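Local structure of polycomb protein Pcl (5OQD) at residues M88-W92 with V93-H97; H112-L115 with N116-P120. The protein acts as a Polycomb group repressor within the Esc/E(z) complex, which methylates histone H3, and helps establish the silenced state of homeotic genes in early embryos. All blocks are in the same frame, centred on the assembly; numbering follows the deposited sequence.

Contact 1 (M88-W92 with V93-H97)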
# COMPACT_ATOMS: atom_id res chain seq x y z
N MET B 88 0.07 -5.09 -7.40
CA MET B 88 -0.30 -6.17 -6.49
C MET B 88 -1.80 -6.15 -6.21
O MET B 88 -2.45 -5.11 -6.29
CB MET B 88 0.46 -6.05 -5.17
CG MET B 88 1.96 -6.23 -5.27
SD MET B 88 2.75 -5.98 -3.66
CE MET B 88 4.46 -6.32 -4.04
N GLN B 89 -2.35 -7.32 -5.89
CA GLN B 89 -3.72 -7.40 -5.41
C GLN B 89 -3.70 -7.33 -3.89
O GLN B 89 -3.08 -8.17 -3.23
CB GLN B 89 -4.40 -8.69 -5.89
CG GLN B 89 -5.88 -8.77 -5.55
CD GLN B 89 -6.58 -9.90 -6.28
OE1 GLN B 89 -6.45 -11.07 -5.92
NE2 GLN B 89 -7.32 -9.56 -7.33
N ILE B 90 -4.40 -6.35 -3.33
CA ILE B 90 -4.32 -6.06 -1.91
C ILE B 90 -5.59 -6.41 -1.15
O ILE B 90 -6.68 -6.37 -1.69
CB ILE B 90 -3.99 -4.58 -1.66
CG1 ILE B 90 -5.19 -3.71 -1.98
CG2 ILE B 90 -2.80 -4.16 -2.49
CD1 ILE B 90 -5.16 -2.38 -1.28
N GLU B 91 -5.41 -6.80 0.10
CA GLU B 91 -6.50 -7.11 1.01
C GLU B 91 -7.09 -5.89 1.72
O GLU B 91 -6.61 -4.78 1.59
CB GLU B 91 -6.07 -8.17 2.02
CG GLU B 91 -6.54 -9.56 1.65
CD GLU B 91 -7.92 -9.88 2.19
OE1 GLU B 91 -8.77 -8.97 2.23
OE2 GLU B 91 -8.16 -11.04 2.57
N TRP B 92 -8.16 -6.14 2.47
CA TRP B 92 -8.87 -5.10 3.21
C TRP B 92 -7.99 -4.41 4.24
O TRP B 92 -8.12 -3.23 4.47
CB TRP B 92 -10.12 -5.67 3.87
CG TRP B 92 -11.23 -5.85 2.91
CD1 TRP B 92 -11.87 -7.01 2.62
CD2 TRP B 92 -11.81 -4.85 2.08
NE1 TRP B 92 -12.83 -6.79 1.67
CE2 TRP B 92 -12.81 -5.47 1.32
CE3 TRP B 92 -11.59 -3.48 1.92
CZ2 TRP B 92 -13.58 -4.77 0.41
CZ3 TRP B 92 -12.36 -2.80 1.01
CH2 TRP B 92 -13.34 -3.44 0.27
N VAL B 93 -7.10 -5.15 4.88
CA VAL B 93 -6.21 -4.56 5.86
C VAL B 93 -5.35 -3.50 5.20
O VAL B 93 -5.08 -2.46 5.78
CB VAL B 93 -5.31 -5.61 6.53
CG1 VAL B 93 -4.61 -6.45 5.48
CG2 VAL B 93 -4.30 -4.94 7.43
N ASP B 94 -4.90 -3.78 3.98
CA ASP B 94 -4.13 -2.82 3.20
C ASP B 94 -4.92 -1.56 2.86
O ASP B 94 -4.41 -0.46 2.92
CB ASP B 94 -3.58 -3.48 1.94
CG ASP B 94 -2.84 -4.77 2.24
OD1 ASP B 94 -2.12 -4.82 3.24
OD2 ASP B 94 -2.99 -5.73 1.47
N VAL B 95 -6.19 -1.74 2.51
CA VAL B 95 -7.09 -0.63 2.24
C VAL B 95 -7.30 0.22 3.49
O VAL B 95 -7.27 1.45 3.43
CB VAL B 95 -8.45 -1.13 1.73
CG1 VAL B 95 -9.45 0.01 1.63
CG2 VAL B 95 -8.29 -1.83 0.39
N LEU B 96 -7.51 -0.45 4.62
CA LEU B 96 -7.73 0.24 5.89
C LEU B 96 -6.50 1.00 6.35
O LEU B 96 -6.61 2.13 6.84
CB LEU B 96 -8.15 -0.77 6.96
CG LEU B 96 -9.57 -1.34 6.83
CD1 LEU B 96 -9.78 -2.49 7.81
CD2 LEU B 96 -10.60 -0.25 7.05
N HIS B 97 -5.33 0.39 6.19
CA HIS B 97 -4.08 1.04 6.58
C HIS B 97 -3.82 2.25 5.69
O HIS B 97 -3.39 3.30 6.16
CB HIS B 97 -2.90 0.06 6.51
CG HIS B 97 -1.69 0.52 7.27
ND1 HIS B 97 -0.95 -0.34 8.05
CD2 HIS B 97 -1.10 1.73 7.36
CE1 HIS B 97 0.05 0.34 8.60
NE2 HIS B 97 -0.02 1.59 8.20
O HOH W 1 -7.65 -7.99 5.13
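The benzene half of the Trp92 indole meets Val95 obliquely, CE3 of Trp92 lying 3.9 Å from CB of Val95, with the two side chains alongside and pointing the same way, at the capped N-terminus of helix 92-104. Trp135 brings a second ring to the indole, while Leu143 and Leu147 of helix 140-153 and Ile122 of helix 114-125 also touch the Trp92 side chain. Two carboxylates also take part. Asp94 takes the N-H of Glu91 on the anti side of OD2, 30° out of its plane, at 3.0 Å from Glu91 N. In Glu91 a bend at chi2 folds the chain back, bringing OE1 to the N-H of Trp92, 2.9 Å from Trp92 N, again on the anti side.

Glu91 is the N-cap of the helix. The Asp94 bond back to Glu91 N is one half of a capping box, and the residue before the cap supplies a hydrophobic staple: CD1 of Ile90 rests 3.6 Å from CG2 of Val95. With chi1 at 73°, CG1 of Ile90 stands between its backbone N and carbonyl carbon, and the extended second torsion carries CD1 across to the valine at about a right angle. Ile90 CB also sits 3.5 Å from Asp94 OD2, hydrocarbon beside a carboxylate oxygen. A negative charge on Asp94 would be favoured by the helix N-terminus, though Glu91 nearby probably offsets some of that gain.

The first turn then closes conventionally, Val95 N bonding to Glu91 O and Leu96 N to Trp92 O at 2.9 Å. The N-H of Val93 is given to a water, 2.9 Å from Val93 N, which in turn donates a weak bond to Glu91 OE1.

Contact 2 (H112-L115 with N116-P120)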
# COMPACT_ATOMS: atom_id res chain seq x y z
N HIS B 112 -10.26 8.20 14.18
CA HIS B 112 -11.15 8.42 13.04
C HIS B 112 -12.40 7.56 13.18
O HIS B 112 -12.31 6.34 13.36
CB HIS B 112 -10.43 8.10 11.72
CG HIS B 112 -9.28 9.00 11.43
ND1 HIS B 112 -8.10 8.96 12.13
CD2 HIS B 112 -9.13 9.98 10.50
CE1 HIS B 112 -7.27 9.87 11.65
NE2 HIS B 112 -7.87 10.50 10.66
N HIS B 113 -13.56 8.20 13.10
CA HIS B 113 -14.83 7.48 13.18
C HIS B 113 -14.99 6.56 11.98
O HIS B 113 -14.81 6.99 10.84
CB HIS B 113 -16.00 8.46 13.28
CG HIS B 113 -17.29 7.82 13.70
ND1 HIS B 113 -18.20 7.31 12.80
CD2 HIS B 113 -17.82 7.62 14.93
CE1 HIS B 113 -19.23 6.81 13.46
NE2 HIS B 113 -19.02 6.99 14.76
N LEU B 114 -15.32 5.30 12.24
CA LEU B 114 -15.43 4.31 11.18
C LEU B 114 -16.47 4.71 10.13
O LEU B 114 -16.17 4.73 8.94
CB LEU B 114 -15.79 2.94 11.76
CG LEU B 114 -16.00 1.81 10.75
CD1 LEU B 114 -14.77 1.64 9.86
CD2 LEU B 114 -16.35 0.51 11.45
N LEU B 115 -17.68 5.03 10.59
CA LEU B 115 -18.77 5.40 9.68
C LEU B 115 -18.56 6.76 9.03
O LEU B 115 -18.85 6.93 7.85
CB LEU B 115 -20.10 5.39 10.43
CG LEU B 115 -21.35 5.82 9.66
CD1 LEU B 115 -21.62 4.87 8.50
CD2 LEU B 115 -22.56 5.93 10.57
N ASN B 116 -18.05 7.72 9.80
CA ASN B 116 -17.96 9.10 9.34
C ASN B 116 -16.72 9.40 8.50
O ASN B 116 -16.78 10.19 7.55
CB ASN B 116 -18.00 10.05 10.53
CG ASN B 116 -19.30 9.95 11.31
OD1 ASN B 116 -20.32 9.53 10.78
ND2 ASN B 116 -19.26 10.35 12.58
N ASP B 117 -15.59 8.79 8.84
CA ASP B 117 -14.33 9.13 8.20
C ASP B 117 -13.61 8.04 7.41
O ASP B 117 -12.91 8.33 6.44
CB ASP B 117 -13.29 9.52 9.26
CG ASP B 117 -13.81 10.58 10.21
OD1 ASP B 117 -14.68 11.38 9.80
OD2 ASP B 117 -13.35 10.62 11.37
N ILE B 118 -13.79 6.79 7.82
CA ILE B 118 -13.09 5.67 7.20
C ILE B 118 -14.02 5.12 6.13
O ILE B 118 -13.60 4.88 4.99
CB ILE B 118 -12.74 4.54 8.18
CG1 ILE B 118 -11.94 5.08 9.37
CG2 ILE B 118 -11.97 3.43 7.47
CD1 ILE B 118 -11.64 4.05 10.42
N TRP B 119 -15.29 4.92 6.49
CA TRP B 119 -16.29 4.37 5.58
C TRP B 119 -16.45 5.14 4.26
O TRP B 119 -16.47 4.52 3.20
CB TRP B 119 -17.64 4.28 6.31
CG TRP B 119 -18.76 3.71 5.50
CD1 TRP B 119 -19.88 4.37 5.08
CD2 TRP B 119 -18.88 2.37 5.02
NE1 TRP B 119 -20.69 3.52 4.37
CE2 TRP B 119 -20.10 2.29 4.32
CE3 TRP B 119 -18.08 1.23 5.12
CZ2 TRP B 119 -20.54 1.11 3.71
CZ3 TRP B 119 -18.51 0.06 4.52
CH2 TRP B 119 -19.73 0.01 3.82
N PRO B 120 -16.58 6.45 4.33
CA PRO B 120 -16.75 7.23 3.10
C PRO B 120 -15.53 7.12 2.20
O PRO B 120 -15.67 6.93 1.00
CB PRO B 120 -16.88 8.66 3.61
CG PRO B 120 -17.41 8.51 4.99
CD PRO B 120 -16.78 7.27 5.53
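His113 turns its ring edge to the start of helix 114-125: ND1 takes the N-H of Asn116, 3.0 Å from Asn116 N and only 8° out of the ring plane, so ND1 acts as acceptor here. ND2 of Asn116 lies over one ring face, offset toward the rim and 3.4 Å from His113 CG, the amide and ring planes 19° apart. A chi1 of -166° sets CG of His113 opposite its backbone N and brings the ND1 edge to the amide N-H of Asn116. This is an N-cap made by a histidine, at the step from strand 112-113 into the helix. With an alanine in place of His113, Asn116 N would probably lose its capping acceptor and Asn116 ND2 the ring face beneath it. Asp117 reaches back, its OD2 taking the N-H of His113 at 3.0 Å from His113 N, the donor standing above the carboxylate plane. Behind the cap the turn widens to pi type: His113 O accepts from both Asp117 N (2.8 Å) and Ile118 N, and Leu114 O from Trp119 N at 2.6 Å. Pro120 has no N-H for Leu115 O and brings its CD to 3.1 Å from that oxygen. Farther out, Phe170 meets the His113 ring edge-to-face, and Tyr171 packs against Leu114 and Ile118.

In the fold
Contact 1 and contact 2 are two successive helix N-termini, their centres about 16 Å apart, each opened by a capped first turn. They meet directly where CD2 of Leu96 packs 3.9 Å from CG2 of Ile118, joining helix 92-104 to helix 114-125, consistent with the core of the winged-helix domain. The centre of contact 1 lies about 7 Å from the chain centre, just after strand 84-87, probably where the chain passes from the zinc-binding PHD finger into the winged helix; the centre of contact 2 lies about 19 Å from the chain centre, beside strand 170-173. Neither includes a zinc ligand, and helix 140-153 packs against residues of both.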